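Putative antidote protein of plasmid maintenance system (Nostoc punctiforme, PDB 3CEC) probably binds DNA through a helix-turn-helix domain and is a putative antidote (antitoxin) of a plasmid maintenance system. Local coordinates at residues R56-I64 against W77-D85. Sequence-based numbering, arbitrary orientation.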
loop_
_atom_site.group_PDB
_atom_site.type_symbol
_atom_site.label_atom_id
_atom_site.label_comp_id
_atom_site.label_asym_id
_atom_site.label_seq_id
_atom_site.Cartn_x
_atom_site.Cartn_y
_atom_site.Cartn_z
ATOM N N ARG A 56 1.747 5.240 4.350
ATOM C CA ARG A 56 0.518 5.824 3.910
ATOM C C ARG A 56 -0.278 4.747 3.179
ATOM O O ARG A 56 0.259 3.992 2.376
ATOM C CB ARG A 56 0.822 7.001 2.954
ATOM C CG ARG A 56 -0.352 7.635 2.304
ATOM C CD ARG A 56 0.061 8.814 1.437
ATOM N NE ARG A 56 0.644 9.888 2.237
ATOM C CZ ARG A 56 -0.063 10.701 3.030
ATOM N NH1 ARG A 56 -1.384 10.576 3.124
ATOM N NH2 ARG A 56 0.551 11.648 3.735
ATOM N N SER A 57 -1.561 4.707 3.469
ATOM C CA SER A 57 -2.458 3.783 2.777
ATOM C C SER A 57 -2.871 4.313 1.423
ATOM O O SER A 57 -3.005 5.540 1.219
ATOM C CB SER A 57 -3.741 3.556 3.582
ATOM O OG SER A 57 -3.395 2.947 4.793
ATOM N N ILE A 58 -3.196 3.370 0.551
ATOM C CA ILE A 58 -3.871 3.704 -0.726
ATOM C C ILE A 58 -5.264 4.253 -0.426
ATOM O O ILE A 58 -6.088 3.573 0.197
ATOM C CB ILE A 58 -4.093 2.397 -1.597
ATOM C CG1 ILE A 58 -2.764 1.726 -1.992
ATOM C CG2 ILE A 58 -4.965 2.685 -2.822
ATOM C CD1 ILE A 58 -1.946 2.521 -2.825
ATOM N N THR A 59 -5.534 5.461 -0.894
ATOM C CA THR A 59 -6.870 5.985 -0.858
ATOM C C THR A 59 -7.621 5.625 -2.168
ATOM O O THR A 59 -7.029 5.174 -3.144
ATOM C CB THR A 59 -6.819 7.523 -0.798
ATOM O OG1 THR A 59 -6.094 7.983 -1.931
ATOM C CG2 THR A 59 -6.180 8.023 0.532
ATOM N N VAL A 60 -8.944 5.846 -2.211
ATOM C CA VAL A 60 -9.670 5.600 -3.445
ATOM C C VAL A 60 -9.090 6.453 -4.550
ATOM O O VAL A 60 -8.834 6.004 -5.663
ATOM C CB VAL A 60 -11.184 5.834 -3.326
ATOM C CG1 VAL A 60 -11.904 5.643 -4.667
ATOM C CG2 VAL A 60 -11.730 4.904 -2.171
ATOM N N ASP A 61 -8.810 7.718 -4.227
ATOM C CA ASP A 61 -8.182 8.636 -5.214
ATOM C C ASP A 61 -6.861 8.054 -5.801
ATOM O O ASP A 61 -6.625 8.036 -7.024
ATOM C CB ASP A 61 -7.949 10.052 -4.586
ATOM C CG ASP A 61 -7.090 10.940 -5.473
ATOM O OD1 ASP A 61 -5.866 10.880 -5.346
ATOM O OD2 ASP A 61 -7.708 11.714 -6.264
ATOM N N ILE A 62 -5.978 7.569 -4.919
ATOM C CA ILE A 62 -4.704 6.983 -5.376
ATOM C C ILE A 62 -4.926 5.726 -6.183
ATOM O O ILE A 62 -4.295 5.539 -7.255
ATOM C CB ILE A 62 -3.735 6.721 -4.224
ATOM C CG1 ILE A 62 -3.268 8.061 -3.650
ATOM C CG2 ILE A 62 -2.563 5.845 -4.710
ATOM C CD1 ILE A 62 -2.556 7.892 -2.248
ATOM N N ALA A 63 -5.884 4.913 -5.759
ATOM C CA ALA A 63 -6.251 3.672 -6.519
ATOM C C ALA A 63 -6.767 4.001 -7.912
ATOM O O ALA A 63 -6.353 3.374 -8.885
ATOM C CB ALA A 63 -7.239 2.822 -5.752
ATOM N N ILE A 64 -7.572 5.048 -8.027
ATOM C CA ILE A 64 -8.069 5.491 -9.331
ATOM C C ILE A 64 -6.961 5.929 -10.234
ATOM O O ILE A 64 -6.842 5.587 -11.397
ATOM C CB ILE A 64 -9.167 6.557 -9.195
ATOM C CG1 ILE A 64 -10.404 5.970 -8.577
ATOM C CG2 ILE A 64 -9.389 7.246 -10.595
ATOM C CD1 ILE A 64 -11.244 5.203 -9.589
ATOM N N TRP A 77 -5.789 -2.479 -6.516
ATOM C CA TRP A 77 -5.036 -1.657 -5.552
ATOM C C TRP A 77 -5.752 -1.578 -4.180
ATOM O O TRP A 77 -5.101 -1.621 -3.130
ATOM C CB TRP A 77 -4.766 -0.250 -6.136
ATOM C CG TRP A 77 -3.891 -0.387 -7.301
ATOM C CD1 TRP A 77 -4.242 -0.356 -8.643
ATOM C CD2 TRP A 77 -2.491 -0.740 -7.279
ATOM N NE1 TRP A 77 -3.153 -0.610 -9.432
ATOM C CE2 TRP A 77 -2.065 -0.853 -8.636
ATOM C CE3 TRP A 77 -1.573 -0.970 -6.258
ATOM C CZ2 TRP A 77 -0.772 -1.192 -8.959
ATOM C CZ3 TRP A 77 -0.298 -1.262 -6.583
ATOM C CH2 TRP A 77 0.090 -1.385 -7.918
ATOM N N LEU A 78 -7.075 -1.349 -4.247
ATOM C CA LEU A 78 -7.899 -1.314 -3.044
ATOM C C LEU A 78 -7.889 -2.680 -2.367
ATOM O O LEU A 78 -7.852 -2.749 -1.147
ATOM C CB LEU A 78 -9.289 -0.827 -3.374
ATOM C CG LEU A 78 -9.347 0.652 -3.818
ATOM C CD1 LEU A 78 -10.763 0.920 -4.402
ATOM C CD2 LEU A 78 -9.042 1.612 -2.661
ATOM N N ASN A 79 -7.891 -3.733 -3.175
ATOM C CA ASN A 79 -7.882 -5.121 -2.616
ATOM C C ASN A 79 -6.581 -5.346 -1.883
ATOM O O ASN A 79 -6.557 -5.892 -0.777
ATOM C CB ASN A 79 -8.133 -6.154 -3.686
ATOM C CG ASN A 79 -9.604 -6.189 -4.159
ATOM O OD1 ASN A 79 -10.494 -5.655 -3.489
ATOM N ND2 ASN A 79 -9.864 -6.836 -5.322
ATOM N N LEU A 80 -5.481 -4.938 -2.492
ATOM C CA LEU A 80 -4.149 -4.996 -1.838
ATOM C C LEU A 80 -4.173 -4.299 -0.472
ATOM O O LEU A 80 -3.791 -4.863 0.538
ATOM C CB LEU A 80 -2.996 -4.468 -2.700
ATOM C CG LEU A 80 -2.622 -5.310 -3.867
ATOM C CD1 LEU A 80 -1.636 -4.526 -4.721
ATOM C CD2 LEU A 80 -2.011 -6.677 -3.411
ATOM N N GLN A 81 -4.710 -3.106 -0.446
ATOM C CA GLN A 81 -4.724 -2.304 0.748
ATOM C C GLN A 81 -5.665 -2.954 1.783
ATOM O O GLN A 81 -5.333 -2.968 2.953
ATOM C CB GLN A 81 -5.176 -0.862 0.464
ATOM C CG GLN A 81 -5.091 -0.009 1.701
ATOM C CD GLN A 81 -3.668 0.196 2.140
ATOM O OE1 GLN A 81 -2.820 0.685 1.383
ATOM N NE2 GLN A 81 -3.367 -0.201 3.381
ATOM N N GLN A 82 -6.841 -3.433 1.366
ATOM C CA GLN A 82 -7.788 -4.023 2.314
ATOM C C GLN A 82 -7.163 -5.211 2.995
ATOM O O GLN A 82 -7.326 -5.404 4.206
ATOM C CB GLN A 82 -9.061 -4.436 1.606
ATOM C CG GLN A 82 -10.148 -5.016 2.530
ATOM N N LYS A 83 -6.413 -5.986 2.234
ATOM C CA LYS A 83 -5.765 -7.214 2.802
ATOM C C LYS A 83 -4.746 -6.857 3.844
ATOM O O LYS A 83 -4.636 -7.513 4.901
ATOM C CB LYS A 83 -5.127 -8.076 1.710
ATOM C CG LYS A 83 -6.165 -8.875 1.003
ATOM C CD LYS A 83 -5.573 -9.641 -0.143
ATOM C CE LYS A 83 -6.538 -10.664 -0.671
ATOM N NZ LYS A 83 -6.998 -11.545 0.439
ATOM N N VAL A 84 -4.003 -5.804 3.580
ATOM C CA VAL A 84 -3.059 -5.252 4.550
ATOM C C VAL A 84 -3.764 -4.771 5.817
ATOM O O VAL A 84 -3.323 -5.055 6.954
ATOM C CB VAL A 84 -2.224 -4.075 3.959
ATOM C CG1 VAL A 84 -1.415 -3.357 5.066
ATOM C CG2 VAL A 84 -1.302 -4.639 2.910
ATOM N N ASP A 85 -4.830 -4.031 5.619
ATOM C CA ASP A 85 -5.578 -3.417 6.728
ATOM C C ASP A 85 -6.076 -4.520 7.642
ATOM O O ASP A 85 -5.991 -4.406 8.885
ATOM C CB ASP A 85 -6.741 -2.555 6.247
ATOM C CG ASP A 85 -6.289 -1.345 5.484
ATOM O OD1 ASP A 85 -5.108 -1.014 5.602
ATOM O OD2 ASP A 85 -7.147 -0.744 4.828
HETATM O O HOH W 1 -6.678 1.906 4.537
#
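In this helix-turn-helix domain, the extended run before helix 60-70 is tied to the long helix 74-101 by Gln-81, which meets Ser-57 and Ile-58. The backbone N of Ile-58 donates to OE1 of Gln-81 at 2.8 Å, nearly straight (169°) but from above the carbonyl plane. A glutamine suits the place because its amide also donates: NE2 reaches OD1 of Asp-85, one turn on, at 2.9 Å, so that the two bonds together fix the rotation of the amide. With CG anti to the backbone N (chi1 -176°) and a bend at chi2, the side chain leans across Ile-58, whose CG1 lies 3.5 Å from OE1. A leucine in its place would probably leave the N-H of Ile-58 without its acceptor and Asp-85 without this donor. A water donates to OD2 of Asp-85. Nearer the start of segment 77-85, the small Ala-63 turns its CB toward the long helix and fits against Leu-78 (CG at 3.6 Å) and Trp-77 (CB at 4.0 Å). The axes of segments 60-64 and 77-85 run at 139° to each other, nearer antiparallel than parallel. Trp-77 continues to Leu-66, Leu-70 and helix 19-30, its NE1 bonded to Asn-72, and Ile-58 packs on Pro-19 and Val-51.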